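Local coordinates for citrate synthase (Metallosphaera sedula, PDB 6ABX), which probably catalyses the condensation of oxaloacetate with acetyl-CoA and water to give citrate and CoA, a step of the tricarboxylic acid cycle, at residues D260-I265 against P304-Y309. Residues are numbered along the deposited sequence; the frame is centred on the assembly and turned at random.
Sequences DPRAKI and PNVDFY. With FLC (citrate anion), chain C.
Asp260 and Val306 join the start of helix 261-270 to the loop before helix 310-316 in a buried, mixed polar and apolar contact beside the bound citrate. Asp260 N donates to Pro304 O, and Val306 N meets Asp260 OD2 at 2.9 Å from above the carboxylate plane. Ala263 CB packs on Asn305 O at 3.5 Å. CG of Asp260, anti to the backbone N (chi1 179°), lets the carboxylate N-cap the helix, through Arg262 N, and meet the edge of the Arg262 guanidinium. Arg262 grips Asp260 side-on, NE to Asp260 OD1 (3.0 Å, syn lone pair) and NH1 to Asp260 OD2 (2.8 Å). Each carboxylate oxygen thus takes two donors. Val306 CG1 lies over one guanidinium face, 3.4 Å from Arg262 NH1. Held this way, Arg262 NH2 donates to citrate OG2 at 2.9 Å; NH1 adds weak bonds to OHB and OB2. With an alanine at Asp260, the guanidinium would probably lose its carboxylate mate and turn more freely, and Val306 N its acceptor. Asn305 ND2 binds citrate OB2 at 2.7 Å and donates to OD1 of Asp307, a predicted active-site residue. Arg332 and His179, with Arg351 of the second subunit, also hydrogen-bond citrate, as befits the oxaloacetate site of citrate synthases.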
loop_
_atom_site.group_PDB
_atom_site.type_symbol
_atom_site.label_atom_id
_atom_site.label_comp_id
_atom_site.label_asym_id
_atom_site.label_seq_id
_atom_site.Cartn_x
_atom_site.Cartn_y
_atom_site.Cartn_z
ATOM N N ASP A 260 27.610 7.032 0.155
ATOM C CA ASP A 260 26.325 7.625 0.504
ATOM C C ASP A 260 26.568 8.671 1.587
ATOM O O ASP A 260 27.163 8.401 2.612
ATOM C CB ASP A 260 25.395 6.506 0.946
ATOM C CG ASP A 260 23.986 6.845 1.386
ATOM O OD1 ASP A 260 23.703 8.008 1.747
ATOM O OD2 ASP A 260 23.164 5.926 1.302
ATOM N N PRO A 261 26.083 9.922 1.457
ATOM C CA PRO A 261 26.348 10.920 2.494
ATOM C C PRO A 261 25.787 10.522 3.866
ATOM O O PRO A 261 26.368 10.881 4.902
ATOM C CB PRO A 261 25.593 12.165 2.005
ATOM C CG PRO A 261 24.624 11.648 0.962
ATOM C CD PRO A 261 25.293 10.435 0.338
ATOM N N ARG A 262 24.688 9.755 3.848
ATOM C CA ARG A 262 24.069 9.303 5.101
ATOM C C ARG A 262 25.004 8.309 5.790
ATOM O O ARG A 262 25.130 8.300 7.031
ATOM C CB ARG A 262 22.697 8.698 4.827
ATOM C CG ARG A 262 21.699 9.639 4.157
ATOM C CD ARG A 262 20.460 8.937 3.664
ATOM N NE ARG A 262 20.786 8.026 2.572
ATOM C CZ ARG A 262 19.914 7.209 1.999
ATOM N NH1 ARG A 262 20.349 6.293 1.140
ATOM N NH2 ARG A 262 18.640 7.239 2.358
ATOM N N ALA A 263 25.715 7.482 5.011
ATOM C CA ALA A 263 26.705 6.562 5.579
ATOM C C ALA A 263 27.895 7.311 6.197
ATOM O O ALA A 263 28.420 6.925 7.242
ATOM C CB ALA A 263 27.211 5.569 4.527
ATOM N N LYS A 264 28.364 8.339 5.502
ATOM C CA LYS A 264 29.483 9.154 5.993
ATOM C C LYS A 264 29.112 9.759 7.342
ATOM O O LYS A 264 29.916 9.783 8.291
ATOM C CB LYS A 264 29.768 10.246 4.982
ATOM C CG LYS A 264 30.939 11.149 5.320
ATOM C CD LYS A 264 31.467 11.842 4.057
ATOM C CE LYS A 264 32.539 11.024 3.354
ATOM N NZ LYS A 264 33.712 11.859 2.991
ATOM N N ILE A 265 27.878 10.266 7.432
ATOM C CA ILE A 265 27.460 10.951 8.644
ATOM C C ILE A 265 27.314 9.942 9.779
ATOM O O ILE A 265 27.784 10.156 10.910
ATOM C CB ILE A 265 26.171 11.768 8.418
ATOM C CG1 ILE A 265 26.417 12.901 7.422
ATOM C CG2 ILE A 265 25.626 12.254 9.724
ATOM C CD1 ILE A 265 25.176 13.533 6.894
ATOM N N PRO A 304 29.784 2.158 0.140
ATOM C CA PRO A 304 28.905 1.891 1.271
ATOM C C PRO A 304 27.638 2.733 1.133
ATOM O O PRO A 304 27.711 3.924 0.815
ATOM C CB PRO A 304 29.694 2.251 2.508
ATOM C CG PRO A 304 31.124 2.304 2.021
ATOM C CD PRO A 304 31.060 2.702 0.583
ATOM N N ASN A 305 26.519 2.070 1.398
ATOM C CA ASN A 305 25.169 2.633 1.453
ATOM C C ASN A 305 24.851 2.979 2.919
ATOM O O ASN A 305 25.522 2.553 3.841
ATOM C CB ASN A 305 24.169 1.586 0.951
ATOM C CG ASN A 305 22.799 2.168 0.675
ATOM O OD1 ASN A 305 22.686 3.160 -0.052
ATOM N ND2 ASN A 305 21.764 1.592 1.272
ATOM N N VAL A 306 23.756 3.704 3.128
ATOM C CA VAL A 306 23.329 4.039 4.502
ATOM C C VAL A 306 23.203 2.775 5.373
ATOM O O VAL A 306 23.534 2.811 6.563
ATOM C CB VAL A 306 22.009 4.839 4.424
ATOM C CG1 VAL A 306 20.892 4.087 3.709
ATOM C CG2 VAL A 306 21.592 5.358 5.780
ATOM N N ASP A 307 22.703 1.675 4.802
ATOM C CA ASP A 307 22.500 0.492 5.610
ATOM C C ASP A 307 23.785 -0.298 5.888
ATOM O O ASP A 307 23.689 -1.322 6.565
ATOM C CB ASP A 307 21.466 -0.488 5.062
ATOM C CG ASP A 307 21.617 -0.896 3.612
ATOM O OD1 ASP A 307 22.687 -0.671 3.046
ATOM O OD2 ASP A 307 20.599 -1.423 3.052
ATOM N N PHE A 308 24.974 0.186 5.487
ATOM C CA PHE A 308 26.182 -0.410 5.986
ATOM C C PHE A 308 26.323 -0.190 7.493
ATOM O O PHE A 308 26.765 -1.094 8.232
ATOM C CB PHE A 308 27.370 0.160 5.223
ATOM C CG PHE A 308 28.659 -0.561 5.505
ATOM C CD1 PHE A 308 28.913 -1.776 4.897
ATOM C CD2 PHE A 308 29.568 -0.065 6.420
ATOM C CE1 PHE A 308 30.119 -2.431 5.116
ATOM C CE2 PHE A 308 30.757 -0.743 6.675
ATOM C CZ PHE A 308 31.001 -1.950 6.046
ATOM N N TYR A 309 26.012 1.038 7.946
ATOM C CA TYR A 309 26.232 1.450 9.349
ATOM C C TYR A 309 24.903 1.529 10.131
ATOM O O TYR A 309 24.950 1.452 11.339
ATOM C CB TYR A 309 26.927 2.818 9.407
ATOM C CG TYR A 309 28.410 2.725 9.134
ATOM C CD1 TYR A 309 29.235 2.020 9.995
ATOM C CD2 TYR A 309 28.971 3.286 8.010
ATOM C CE1 TYR A 309 30.601 1.900 9.758
ATOM C CE2 TYR A 309 30.325 3.103 7.721
ATOM C CZ TYR A 309 31.137 2.425 8.604
ATOM O OH TYR A 309 32.474 2.265 8.303
HETATM C CAC FLC C . 16.061 4.459 -2.550
HETATM C CA FLC C . 16.450 3.381 -1.587
HETATM C CB FLC C . 17.378 3.503 -0.407
HETATM C CBC FLC C . 18.655 2.689 -0.208
HETATM C CG FLC C . 16.973 3.838 0.865
HETATM C CGC FLC C . 15.897 4.835 0.820
HETATM O OA1 FLC C . 15.614 3.884 -3.608
HETATM O OA2 FLC C . 16.040 5.738 -2.285
HETATM O OB1 FLC C . 18.778 1.574 -0.774
HETATM O OB2 FLC C . 19.551 3.041 0.613
HETATM O OG1 FLC C . 14.737 4.702 0.435
HETATM O OG2 FLC C . 16.317 5.780 1.356
HETATM O OHB FLC C . 18.044 4.790 -0.697
#